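Local coordinates for hypothetical protein (Staphylococcus aureus subsp. aureus, PDB 1QYI) that is of unknown function but carries a HAD-like hydrolase domain and therefore probably catalyses hydrolysis, perhaps of a phosphate ester, at residues H88-L93 with T156-V161; F154-T157 with D163-L166; G235-R240 with P287-A292; T243-P248 with D261-A266; A336-T341 with G352-H357. All blocks are in the same frame, centred on the assembly; numbering follows the deposited sequence.

Contact 1: H88-L93 with T156-V161; sequences HLIDIL and TTELHV
Glu158, near the end of helix 144-158, and Leu159 after it pack against Ile90 and Leu93, toward the end of helix 77-93. Glu158 contributes only the base of its chain: its CB lies 3.9 Å from Ile90 CG2, while the chain bends at chi2 (-59°) and carries the carboxylate to Lys94, with which OE1 forms a salt bridge. A glutamate suits this border because its methylenes can pack while its carboxylate pairs with Lys94. Leu159 carries most of the contact, with one methyl for each partner. Its CD1 sits 3.5 Å from Ile90 CG2 and 3.6 Å from Ile90 O, and the two side chains cross at about a right angle. Its CD2 reaches Leu93, 3.8 Å from CD1 and 4.2 Å from CB, so the forked leucine touches two residues three apart on the facing helix. At His160 the chain leaves the helix with a positive phi of 51°, and Val161 N closes the turn on Thr156 O at 2.9 Å. Met105 and Phe104 of helix 98-106 also touch the leucines. The arrangement is plain apolar packing where two helices near their C-terminal ends within an all-helical region.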
# COMPACT_ATOMS: atom_id res chain seq x y z
N HIS A 88 11.55 12.30 -13.61
CA HIS A 88 12.55 13.28 -13.21
C HIS A 88 13.92 12.81 -13.65
O HIS A 88 14.78 13.63 -13.97
CB HIS A 88 12.54 13.50 -11.71
CG HIS A 88 11.32 14.20 -11.21
ND1 HIS A 88 10.77 15.28 -11.87
CD2 HIS A 88 10.54 13.99 -10.13
CE1 HIS A 88 9.71 15.70 -11.22
NE2 HIS A 88 9.54 14.94 -10.15
N LEU A 89 14.14 11.50 -13.66
CA LEU A 89 15.42 10.97 -14.06
C LEU A 89 15.62 11.28 -15.53
O LEU A 89 16.64 11.83 -15.93
CB LEU A 89 15.49 9.46 -13.82
CG LEU A 89 16.80 8.80 -14.27
CD1 LEU A 89 17.97 9.46 -13.58
CD2 LEU A 89 16.76 7.32 -13.99
N ILE A 90 14.63 10.92 -16.34
CA ILE A 90 14.67 11.16 -17.78
C ILE A 90 14.88 12.67 -18.03
O ILE A 90 15.58 13.06 -18.97
CB ILE A 90 13.34 10.67 -18.46
CG1 ILE A 90 13.28 9.15 -18.44
CG2 ILE A 90 13.25 11.14 -19.90
CD1 ILE A 90 11.89 8.59 -18.60
N ASP A 91 14.29 13.50 -17.17
CA ASP A 91 14.39 14.95 -17.28
C ASP A 91 15.81 15.46 -17.05
O ASP A 91 16.27 16.40 -17.72
CB ASP A 91 13.41 15.60 -16.30
CG ASP A 91 13.16 17.06 -16.59
OD1 ASP A 91 13.13 17.44 -17.79
OD2 ASP A 91 12.96 17.84 -15.64
N ILE A 92 16.50 14.85 -16.10
CA ILE A 92 17.87 15.21 -15.76
C ILE A 92 18.82 14.64 -16.83
O ILE A 92 19.84 15.25 -17.15
CB ILE A 92 18.27 14.66 -14.35
CG1 ILE A 92 17.32 15.23 -13.30
CG2 ILE A 92 19.70 15.03 -14.00
CD1 ILE A 92 17.55 14.67 -11.92
N LEU A 93 18.48 13.48 -17.37
CA LEU A 93 19.32 12.85 -18.39
C LEU A 93 19.29 13.56 -19.74
O LEU A 93 20.19 13.35 -20.56
CB LEU A 93 18.90 11.39 -18.60
CG LEU A 93 19.17 10.48 -17.42
CD1 LEU A 93 18.51 9.15 -17.68
CD2 LEU A 93 20.67 10.31 -17.21
N THR A 156 12.74 6.79 -24.71
CA THR A 156 13.42 6.62 -26.01
C THR A 156 13.39 7.88 -26.86
O THR A 156 14.41 8.27 -27.43
CB THR A 156 12.81 5.46 -26.85
OG1 THR A 156 11.51 5.85 -27.31
CG2 THR A 156 12.70 4.19 -26.03
N THR A 157 12.22 8.52 -26.94
CA THR A 157 12.08 9.74 -27.73
C THR A 157 12.81 10.93 -27.09
O THR A 157 13.44 11.74 -27.79
CB THR A 157 10.58 10.13 -27.94
OG1 THR A 157 9.95 10.35 -26.68
CG2 THR A 157 9.84 9.02 -28.69
N GLU A 158 12.75 11.04 -25.77
CA GLU A 158 13.43 12.12 -25.06
C GLU A 158 14.94 11.95 -25.02
O GLU A 158 15.69 12.89 -25.29
CB GLU A 158 12.89 12.23 -23.64
CG GLU A 158 11.47 12.75 -23.57
CD GLU A 158 11.34 14.12 -24.20
OE1 GLU A 158 12.09 15.02 -23.78
OE2 GLU A 158 10.49 14.29 -25.10
N LEU A 159 15.39 10.75 -24.69
CA LEU A 159 16.82 10.48 -24.62
C LEU A 159 17.42 10.08 -25.96
O LEU A 159 18.62 9.78 -26.04
CB LEU A 159 17.07 9.40 -23.57
CG LEU A 159 17.20 9.91 -22.13
CD1 LEU A 159 16.20 11.01 -21.83
CD2 LEU A 159 17.01 8.73 -21.18
N HIS A 160 16.60 10.09 -27.00
CA HIS A 160 17.03 9.73 -28.35
C HIS A 160 17.76 8.40 -28.40
O HIS A 160 18.80 8.27 -29.05
CB HIS A 160 17.92 10.83 -28.95
CG HIS A 160 17.16 12.06 -29.35
ND1 HIS A 160 16.26 12.07 -30.38
CD2 HIS A 160 17.15 13.30 -28.82
CE1 HIS A 160 15.70 13.27 -30.47
NE2 HIS A 160 16.22 14.03 -29.53
N VAL A 161 17.21 7.41 -27.72
CA VAL A 161 17.79 6.08 -27.68
C VAL A 161 16.71 5.07 -28.09
O VAL A 161 15.58 5.47 -28.39
CB VAL A 161 18.32 5.74 -26.28
CG1 VAL A 161 17.18 5.34 -25.36
CG2 VAL A 161 19.36 4.66 -26.37

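Contact 2: F154-T157 with D163-L166; sequences FATT and DATL
Ala164 meets helix 144-158 from an unusual backbone conformation: its phi of 70° and psi of 20° place it in the left-handed helical region, uncommon for a residue that has a CB. That conformation turns its methyl toward the helix, where CB lies 3.4 Å from Thr156 CG2, a tight approach for two methyl carbons, and 4.2 Å from Ala155 CB. Three methyl groups thus form the whole apolar meeting. Alanine suits the place because the loop comes so close, the CA atoms of Thr156 and Ala164 being only 6.0 Å apart. Thr156 is divided between two tasks. With chi1 at 70° its OG1 turns back to the helix and hydrogen-bonds Glu153 O one turn earlier, which presents CG2 to the loop; the same methyl also lies 4.2 Å from Asp163 O. Ala155 is shared with Ile90 of helix 77-93.

The loop holds its own shape. Asp163 OD2 accepts from the backbone N of Thr165 at 3.3 Å, which makes an Asx turn around Ala164, and it also receives Thr165 OG1 at 2.6 Å. Both donors approach from the same face of the carboxylate, tilted well above its plane, so one oxygen is gripped twice. Aspartate is apt here, its short chain reaching two residues ahead. Polar bonding is therefore local to each side, the helix hydroxyl going to Glu153 O in the same helix and the carboxylate oxygen to Thr165, and what passes between them is methyl packing that depends on shape and closeness rather than on directed bonds.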
# COMPACT_ATOMS: atom_id res chain seq x y z
N PHE A 154 8.54 7.39 -23.88
CA PHE A 154 8.95 8.74 -23.49
C PHE A 154 10.46 8.80 -23.33
O PHE A 154 11.10 9.75 -23.78
CB PHE A 154 8.29 9.11 -22.17
CG PHE A 154 8.53 10.52 -21.75
CD1 PHE A 154 7.90 11.57 -22.41
CD2 PHE A 154 9.36 10.81 -20.67
CE1 PHE A 154 8.10 12.89 -22.01
CE2 PHE A 154 9.57 12.12 -20.26
CZ PHE A 154 8.94 13.16 -20.93
N ALA A 155 11.03 7.79 -22.69
CA ALA A 155 12.47 7.74 -22.47
C ALA A 155 13.24 7.62 -23.79
O ALA A 155 14.27 8.27 -23.96
CB ALA A 155 12.81 6.58 -21.54
N THR A 156 12.74 6.79 -24.71
CA THR A 156 13.42 6.62 -26.01
C THR A 156 13.39 7.88 -26.86
O THR A 156 14.41 8.27 -27.43
CB THR A 156 12.81 5.46 -26.85
OG1 THR A 156 11.51 5.85 -27.31
CG2 THR A 156 12.70 4.19 -26.03
N THR A 157 12.22 8.52 -26.94
CA THR A 157 12.08 9.74 -27.73
C THR A 157 12.81 10.93 -27.09
O THR A 157 13.44 11.74 -27.79
CB THR A 157 10.58 10.13 -27.94
OG1 THR A 157 9.95 10.35 -26.68
CG2 THR A 157 9.84 9.02 -28.69
N ASP A 163 16.77 1.49 -26.56
CA ASP A 163 16.65 0.48 -25.51
C ASP A 163 15.57 0.91 -24.50
O ASP A 163 14.38 0.61 -24.68
CB ASP A 163 18.01 0.27 -24.83
CG ASP A 163 18.13 -1.10 -24.17
OD1 ASP A 163 19.27 -1.60 -24.03
OD2 ASP A 163 17.09 -1.68 -23.78
N ALA A 164 15.96 1.62 -23.45
CA ALA A 164 15.01 2.07 -22.43
C ALA A 164 14.46 0.93 -21.57
O ALA A 164 13.42 1.08 -20.93
CB ALA A 164 13.86 2.84 -23.09
N THR A 165 15.16 -0.21 -21.55
CA THR A 165 14.73 -1.36 -20.75
C THR A 165 15.12 -1.19 -19.30
O THR A 165 14.76 -2.00 -18.46
CB THR A 165 15.34 -2.70 -21.26
OG1 THR A 165 16.77 -2.58 -21.34
CG2 THR A 165 14.77 -3.07 -22.62
N LEU A 166 15.86 -0.13 -19.02
CA LEU A 166 16.30 0.18 -17.67
C LEU A 166 15.08 0.61 -16.86
O LEU A 166 15.05 0.45 -15.64
CB LEU A 166 17.32 1.31 -17.71
CG LEU A 166 18.13 1.55 -16.44
CD1 LEU A 166 19.20 0.46 -16.33
CD2 LEU A 166 18.79 2.92 -16.49

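Contact 3: G235-R240 with P287-A292; sequences GIATGR and PFSYIA
Ala237, the last residue of strand 233-237, packs on Tyr290 and Ser289 at the C-terminal edge of the parallel sheet, the edge where HAD-like hydrolases carry their active site; Thr238, next along, stands where the motif II threonine or serine of that superfamily is expected. The methyl of Ala237 lies over one face of the Tyr290 ring in a CH-pi contact, CB being 3.6 Å from the ring centroid and 21° off its normal. It is offset toward the rim, 3.4 Å from both CD1 and CE1. Tyr290 reaches this place with chi1 at -95°, away from the staggered values, which helps bring one ring face to the methyl. Ser289 OG, 3.9 Å away, also borders Ala237 CB. A small alanine lets ring and helix draw close to the strand, the CA atoms of Ala237 and Tyr290 being 5.4 Å apart. Beyond it, Thr238 OG1 accepts from Arg240 N at 3.1 Å in an ST turn that shapes the loop, and Arg240 makes a salt bridge with Asp9. Ala237 O receives Lys284 NZ. Helix 288-295 packs on the sheet and touches helix 325-334, whose Asp327 and Ser330 meet Tyr290, while strands 3-6 and 263-264 flank strand 233-237.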
# COMPACT_ATOMS: atom_id res chain seq x y z
N GLY A 235 -11.72 -11.23 14.69
CA GLY A 235 -10.91 -11.74 13.60
C GLY A 235 -10.42 -10.65 12.64
O GLY A 235 -11.03 -9.58 12.55
N ILE A 236 -9.32 -10.92 11.93
CA ILE A 236 -8.76 -9.96 10.97
C ILE A 236 -8.46 -10.52 9.57
O ILE A 236 -7.82 -11.56 9.44
CB ILE A 236 -7.42 -9.34 11.50
CG1 ILE A 236 -7.67 -8.51 12.74
CG2 ILE A 236 -6.81 -8.42 10.44
CD1 ILE A 236 -8.54 -7.30 12.49
N ALA A 237 -8.93 -9.82 8.54
CA ALA A 237 -8.69 -10.16 7.14
C ALA A 237 -8.26 -8.87 6.43
O ALA A 237 -9.06 -7.95 6.27
CB ALA A 237 -9.97 -10.72 6.48
N THR A 238 -7.00 -8.79 6.02
CA THR A 238 -6.50 -7.59 5.34
C THR A 238 -5.68 -7.92 4.10
O THR A 238 -5.28 -9.06 3.88
CB THR A 238 -5.61 -6.73 6.28
OG1 THR A 238 -5.16 -5.57 5.57
CG2 THR A 238 -4.41 -7.53 6.76
N GLY A 239 -5.43 -6.89 3.29
CA GLY A 239 -4.63 -7.05 2.08
C GLY A 239 -3.16 -6.82 2.39
O GLY A 239 -2.30 -7.01 1.53
N ARG A 240 -2.89 -6.40 3.62
CA ARG A 240 -1.54 -6.15 4.08
C ARG A 240 -0.81 -7.46 4.36
O ARG A 240 -1.43 -8.44 4.78
CB ARG A 240 -1.56 -5.34 5.38
CG ARG A 240 -2.15 -3.95 5.30
CD ARG A 240 -1.98 -3.25 6.64
NE ARG A 240 -2.15 -1.80 6.53
CZ ARG A 240 -1.40 -0.92 7.18
NH1 ARG A 240 -0.42 -1.33 7.98
NH2 ARG A 240 -1.63 0.37 7.02
N PRO A 287 -13.53 -14.45 -0.76
CA PRO A 287 -13.72 -14.60 0.68
C PRO A 287 -12.74 -15.51 1.42
O PRO A 287 -12.87 -15.72 2.62
CB PRO A 287 -15.16 -15.11 0.78
CG PRO A 287 -15.28 -15.95 -0.44
CD PRO A 287 -14.63 -15.10 -1.50
N PHE A 288 -11.74 -16.04 0.71
CA PHE A 288 -10.76 -16.93 1.32
C PHE A 288 -10.16 -16.46 2.63
O PHE A 288 -10.15 -17.20 3.62
CB PHE A 288 -9.60 -17.20 0.37
CG PHE A 288 -8.44 -17.85 1.04
CD1 PHE A 288 -8.51 -19.18 1.44
CD2 PHE A 288 -7.28 -17.14 1.31
CE1 PHE A 288 -7.45 -19.80 2.11
CE2 PHE A 288 -6.21 -17.75 1.98
CZ PHE A 288 -6.30 -19.08 2.38
N SER A 289 -9.63 -15.24 2.63
CA SER A 289 -9.01 -14.69 3.83
C SER A 289 -10.02 -14.51 4.95
O SER A 289 -9.69 -14.72 6.12
CB SER A 289 -8.32 -13.36 3.52
OG SER A 289 -9.27 -12.40 3.07
N TYR A 290 -11.24 -14.13 4.61
CA TYR A 290 -12.25 -13.96 5.63
C TYR A 290 -12.61 -15.33 6.20
O TYR A 290 -12.89 -15.46 7.39
CB TYR A 290 -13.50 -13.26 5.07
CG TYR A 290 -13.49 -11.76 5.30
CD1 TYR A 290 -13.36 -11.25 6.59
CD2 TYR A 290 -13.55 -10.87 4.23
CE1 TYR A 290 -13.28 -9.87 6.82
CE2 TYR A 290 -13.46 -9.49 4.44
CZ TYR A 290 -13.33 -8.99 5.74
OH TYR A 290 -13.23 -7.63 5.96
N ILE A 291 -12.59 -16.34 5.34
CA ILE A 291 -12.91 -17.71 5.75
C ILE A 291 -11.81 -18.28 6.65
O ILE A 291 -12.08 -19.07 7.56
CB ILE A 291 -13.11 -18.61 4.51
CG1 ILE A 291 -14.31 -18.11 3.71
CG2 ILE A 291 -13.30 -20.07 4.93
CD1 ILE A 291 -14.63 -18.92 2.44
N ALA A 292 -10.58 -17.87 6.38
CA ALA A 292 -9.43 -18.31 7.15
C ALA A 292 -9.44 -17.64 8.52
O ALA A 292 -9.04 -18.23 9.52
CB ALA A 292 -8.15 -17.97 6.41

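Contact 4: T243-P248 with D261-A266; sequences TETVVP and DFIATA
Thr245 of helix 242-252 and Thr265, just beyond strand 263-264, mark the nearest approach of the two backbones, with CA atoms 7.6 Å apart. The helix is kinked at Pro248, whose ring nitrogen has no hydrogen to give to the turn before. The strand is short: Ile263 and Ala264 are extended, and Thr265 keeps an extended conformation, with psi near 180°, at the N-cap of helix 266-275. Alternation along the strand turns the side chains of Ile263 and Thr265 toward the helix and that of Ala264 the other way, to helix 288-295.

Between the two threonines the closest pair is Thr245 OG1 and Thr265 CG2 at 3.7 Å, a hydroxyl oxygen against a methyl, with Thr245 CB following at 4.1 Å. Each hydroxyl has its own bond outside the pair. Thr245 OG1, beside its backbone N at a chi1 of -45°, hydrogen-bonds Pro241 O in the preceding turn; this sends CG2 toward Ile263, whose CG2 it meets more loosely at 4.3 Å. Thr265 OG1 caps the N of Ser267 and in doing so puts its methyl on the helix side. Threonine fits both sites because its hydroxyl can serve the local backbone while its methyl packs, and branched Ile263 adds apolar bulk beside them. Thr238 and Arg240 also touch Thr245, bringing the loop after strand 233-237 against the helix. Strand 233-237, helix 242-252 and the neighbouring parallel strand 263-264 form a beta-alpha-beta crossover, the building unit of the Rossmann-like core of HAD proteins.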
# COMPACT_ATOMS: atom_id res chain seq x y z
N THR A 243 3.81 -8.90 8.33
CA THR A 243 4.49 -7.91 9.15
C THR A 243 3.78 -6.56 9.21
O THR A 243 3.71 -5.94 10.27
CB THR A 243 5.90 -7.69 8.64
OG1 THR A 243 5.86 -6.95 7.41
CG2 THR A 243 6.58 -9.04 8.40
N GLU A 244 3.29 -6.10 8.07
CA GLU A 244 2.60 -4.82 8.00
C GLU A 244 1.30 -4.81 8.79
O GLU A 244 0.69 -3.76 8.99
CB GLU A 244 2.35 -4.45 6.53
CG GLU A 244 3.48 -3.62 5.93
CD GLU A 244 3.70 -3.86 4.44
OE1 GLU A 244 2.70 -3.82 3.69
OE2 GLU A 244 4.86 -4.06 4.03
N THR A 245 0.89 -5.99 9.25
CA THR A 245 -0.32 -6.16 10.05
C THR A 245 0.04 -6.35 11.52
O THR A 245 -0.39 -5.59 12.40
CB THR A 245 -1.12 -7.40 9.59
OG1 THR A 245 -1.18 -7.41 8.16
CG2 THR A 245 -2.53 -7.37 10.15
N VAL A 246 0.85 -7.37 11.80
CA VAL A 246 1.26 -7.66 13.17
C VAL A 246 2.02 -6.52 13.86
O VAL A 246 1.57 -6.01 14.88
CB VAL A 246 2.10 -8.96 13.23
CG1 VAL A 246 2.83 -9.06 14.56
CG2 VAL A 246 1.18 -10.16 13.07
N VAL A 247 3.15 -6.10 13.30
CA VAL A 247 3.97 -5.04 13.88
C VAL A 247 3.17 -3.81 14.28
O VAL A 247 3.26 -3.35 15.42
CB VAL A 247 5.10 -4.63 12.92
CG1 VAL A 247 5.95 -3.54 13.54
CG2 VAL A 247 5.95 -5.84 12.58
N PRO A 248 2.37 -3.26 13.35
CA PRO A 248 1.58 -2.07 13.69
C PRO A 248 0.64 -2.32 14.87
O PRO A 248 0.67 -1.60 15.86
CB PRO A 248 0.82 -1.77 12.40
CG PRO A 248 1.72 -2.35 11.33
CD PRO A 248 2.18 -3.64 11.94
N ASP A 261 -4.29 -17.06 15.34
CA ASP A 261 -4.83 -18.03 14.39
C ASP A 261 -6.02 -17.50 13.60
O ASP A 261 -6.51 -18.14 12.67
CB ASP A 261 -5.22 -19.33 15.11
CG ASP A 261 -4.50 -20.54 14.55
OD1 ASP A 261 -4.52 -21.60 15.20
OD2 ASP A 261 -3.92 -20.42 13.44
N PHE A 262 -6.49 -16.32 13.98
CA PHE A 262 -7.63 -15.72 13.32
C PHE A 262 -7.28 -14.40 12.65
O PHE A 262 -8.10 -13.49 12.59
CB PHE A 262 -8.76 -15.53 14.32
CG PHE A 262 -9.22 -16.80 14.95
CD1 PHE A 262 -9.71 -17.84 14.17
CD2 PHE A 262 -9.17 -16.97 16.33
CE1 PHE A 262 -10.14 -19.03 14.75
CE2 PHE A 262 -9.60 -18.16 16.93
CZ PHE A 262 -10.08 -19.18 16.13
N ILE A 263 -6.05 -14.30 12.16
CA ILE A 263 -5.61 -13.11 11.46
C ILE A 263 -5.13 -13.55 10.08
O ILE A 263 -4.05 -14.12 9.94
CB ILE A 263 -4.46 -12.41 12.20
CG1 ILE A 263 -4.92 -12.00 13.60
CG2 ILE A 263 -4.01 -11.19 11.40
CD1 ILE A 263 -3.87 -11.24 14.42
N ALA A 264 -5.96 -13.30 9.08
CA ALA A 264 -5.64 -13.66 7.70
C ALA A 264 -5.03 -12.43 7.00
O ALA A 264 -5.57 -11.32 7.11
CB ALA A 264 -6.90 -14.12 6.98
N THR A 265 -3.93 -12.63 6.29
CA THR A 265 -3.26 -11.54 5.60
C THR A 265 -2.94 -11.90 4.16
O THR A 265 -3.25 -13.00 3.69
CB THR A 265 -1.92 -11.16 6.28
OG1 THR A 265 -0.97 -12.23 6.10
CG2 THR A 265 -2.12 -10.92 7.77
N ALA A 266 -2.31 -10.95 3.46
CA ALA A 266 -1.93 -11.13 2.06
C ALA A 266 -0.87 -12.22 1.92
O ALA A 266 -0.68 -12.77 0.84
CB ALA A 266 -1.39 -9.81 1.50

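Contact 5: A336-T341 with G352-H357; sequences ATFIGT and GELEAH
Leu354 of helix 351-356 projects onto strand 337-341 and sends one methyl to the edge of Phe338 and the other to Gly340. Its CG lies opposite the carbonyl carbon and beside the backbone N (chi1 -69°), with the chain then extended through chi2, a common leucine shape in helices that carries the branched end toward the strand. CD2 comes to the edge of the Phe338 ring, near the ring plane and 4.2 Å from CE2, with the two side chains crossing at about a right angle. Phe338 has CG swung away from its own nitrogen (chi1 179°), and this throws the ring forward from the strand so that its CE2 side meets the leucine; Leu328 and Ala331 of helix 325-334 also touch that ring. The other branch, CD1, rests 4.2 Å from Gly340 CA and 4.4 Å from Thr341 O. Glycine suits this point, for with no side chain the strand offers its bare backbone to the methyl. The axes of strand 337-341 and of helix residues 352-356 run nearly antiparallel, at 167°, and approach to 9.9 Å, as expected for the first two elements of the beta-alpha-beta unit completed by strand 361-363. The contacts are at comfortable distances and essentially van der Waals; the backbone of the strand is engaged with strands 318-322 and 361-363, and between these two segments the contact is apolar burial, carried on the helix side by Leu354.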
# COMPACT_ATOMS: atom_id res chain seq x y z
N ALA A 336 -22.52 -13.68 5.45
CA ALA A 336 -22.34 -12.94 6.70
C ALA A 336 -22.93 -11.54 6.64
O ALA A 336 -23.11 -10.97 5.56
CB ALA A 336 -20.86 -12.86 7.04
N THR A 337 -23.24 -10.98 7.80
CA THR A 337 -23.79 -9.64 7.86
C THR A 337 -22.66 -8.65 7.59
O THR A 337 -21.57 -8.77 8.14
CB THR A 337 -24.42 -9.33 9.23
OG1 THR A 337 -25.66 -10.03 9.36
CG2 THR A 337 -24.67 -7.83 9.38
N PHE A 338 -22.93 -7.68 6.72
CA PHE A 338 -21.91 -6.69 6.38
C PHE A 338 -22.22 -5.30 6.95
O PHE A 338 -23.34 -4.81 6.85
CB PHE A 338 -21.74 -6.58 4.86
CG PHE A 338 -20.72 -5.55 4.45
CD1 PHE A 338 -19.35 -5.79 4.63
CD2 PHE A 338 -21.13 -4.31 3.94
CE1 PHE A 338 -18.40 -4.81 4.31
CE2 PHE A 338 -20.20 -3.32 3.63
CZ PHE A 338 -18.83 -3.57 3.82
N ILE A 339 -21.21 -4.68 7.55
CA ILE A 339 -21.35 -3.36 8.09
C ILE A 339 -20.20 -2.50 7.58
O ILE A 339 -19.04 -2.72 7.95
CB ILE A 339 -21.43 -3.36 9.64
CG1 ILE A 339 -21.03 -1.97 10.17
CG2 ILE A 339 -20.61 -4.48 10.22
CD1 ILE A 339 -21.26 -1.78 11.65
N GLY A 340 -20.53 -1.55 6.71
CA GLY A 340 -19.52 -0.68 6.11
C GLY A 340 -19.16 0.56 6.90
O GLY A 340 -20.02 1.19 7.53
N THR A 341 -17.88 0.93 6.85
CA THR A 341 -17.39 2.11 7.55
C THR A 341 -17.09 3.21 6.55
O THR A 341 -16.74 2.93 5.41
CB THR A 341 -16.12 1.82 8.33
OG1 THR A 341 -16.21 0.52 8.92
CG2 THR A 341 -15.96 2.85 9.45
N GLY A 352 -22.74 6.03 -1.13
CA GLY A 352 -23.63 5.73 -2.24
C GLY A 352 -23.43 4.34 -2.82
O GLY A 352 -24.40 3.62 -3.04
N GLU A 353 -22.18 3.96 -3.07
CA GLU A 353 -21.90 2.63 -3.61
C GLU A 353 -22.26 1.55 -2.60
O GLU A 353 -22.71 0.47 -2.98
CB GLU A 353 -20.41 2.51 -3.98
CG GLU A 353 -19.49 2.49 -2.76
CD GLU A 353 -18.04 2.13 -3.05
OE1 GLU A 353 -17.36 2.86 -3.80
OE2 GLU A 353 -17.59 1.09 -2.51
N LEU A 354 -22.07 1.83 -1.31
CA LEU A 354 -22.39 0.83 -0.28
C LEU A 354 -23.88 0.56 -0.22
O LEU A 354 -24.30 -0.59 -0.10
CB LEU A 354 -21.89 1.28 1.10
CG LEU A 354 -20.37 1.32 1.29
CD1 LEU A 354 -20.03 1.79 2.69
CD2 LEU A 354 -19.80 -0.06 1.04
N GLU A 355 -24.69 1.60 -0.30
CA GLU A 355 -26.13 1.41 -0.26
C GLU A 355 -26.62 0.83 -1.59
O GLU A 355 -27.55 0.02 -1.61
CB GLU A 355 -26.84 2.72 0.05
CG GLU A 355 -26.40 3.35 1.36
CD GLU A 355 -27.11 4.66 1.63
OE1 GLU A 355 -27.06 5.54 0.73
OE2 GLU A 355 -27.70 4.82 2.73
N ALA A 356 -25.99 1.22 -2.69
CA ALA A 356 -26.38 0.69 -3.99
C ALA A 356 -25.99 -0.79 -4.09
O ALA A 356 -26.38 -1.48 -5.03
CB ALA A 356 -25.73 1.49 -5.12
N HIS A 357 -25.21 -1.28 -3.12
CA HIS A 357 -24.80 -2.68 -3.11
C HIS A 357 -25.48 -3.46 -2.00
O HIS A 357 -25.10 -4.59 -1.70
CB HIS A 357 -23.27 -2.79 -2.99
CG HIS A 357 -22.56 -2.75 -4.31
ND1 HIS A 357 -22.61 -3.79 -5.21
CD2 HIS A 357 -21.81 -1.78 -4.88
CE1 HIS A 357 -21.91 -3.47 -6.29
NE2 HIS A 357 -21.42 -2.25 -6.11

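In the fold
Contacts 1 and 2 lie together in the helical part of the chain, sharing helix 144-158 and touching where Ile90 meets Phe154 and Ala155; contact 1 is buried, contact 2 only partly so. Contacts 3, 4 and 5, all buried, belong to the parallel sheet on the opposite side of the chain's centre. Contacts 3 and 4 abut through neighbouring strands 233-237 and 263-264, contact 4 nested within the loop closed by contact 3, whereas contact 5 lies on strand 337-341, farther along the sheet. Methyl packing recurs in all five, in contact 4 partly against a hydroxyl oxygen; an Asx turn marks contact 2, paired threonines contact 4, an aromatic face contact 3 and a ring edge contact 5.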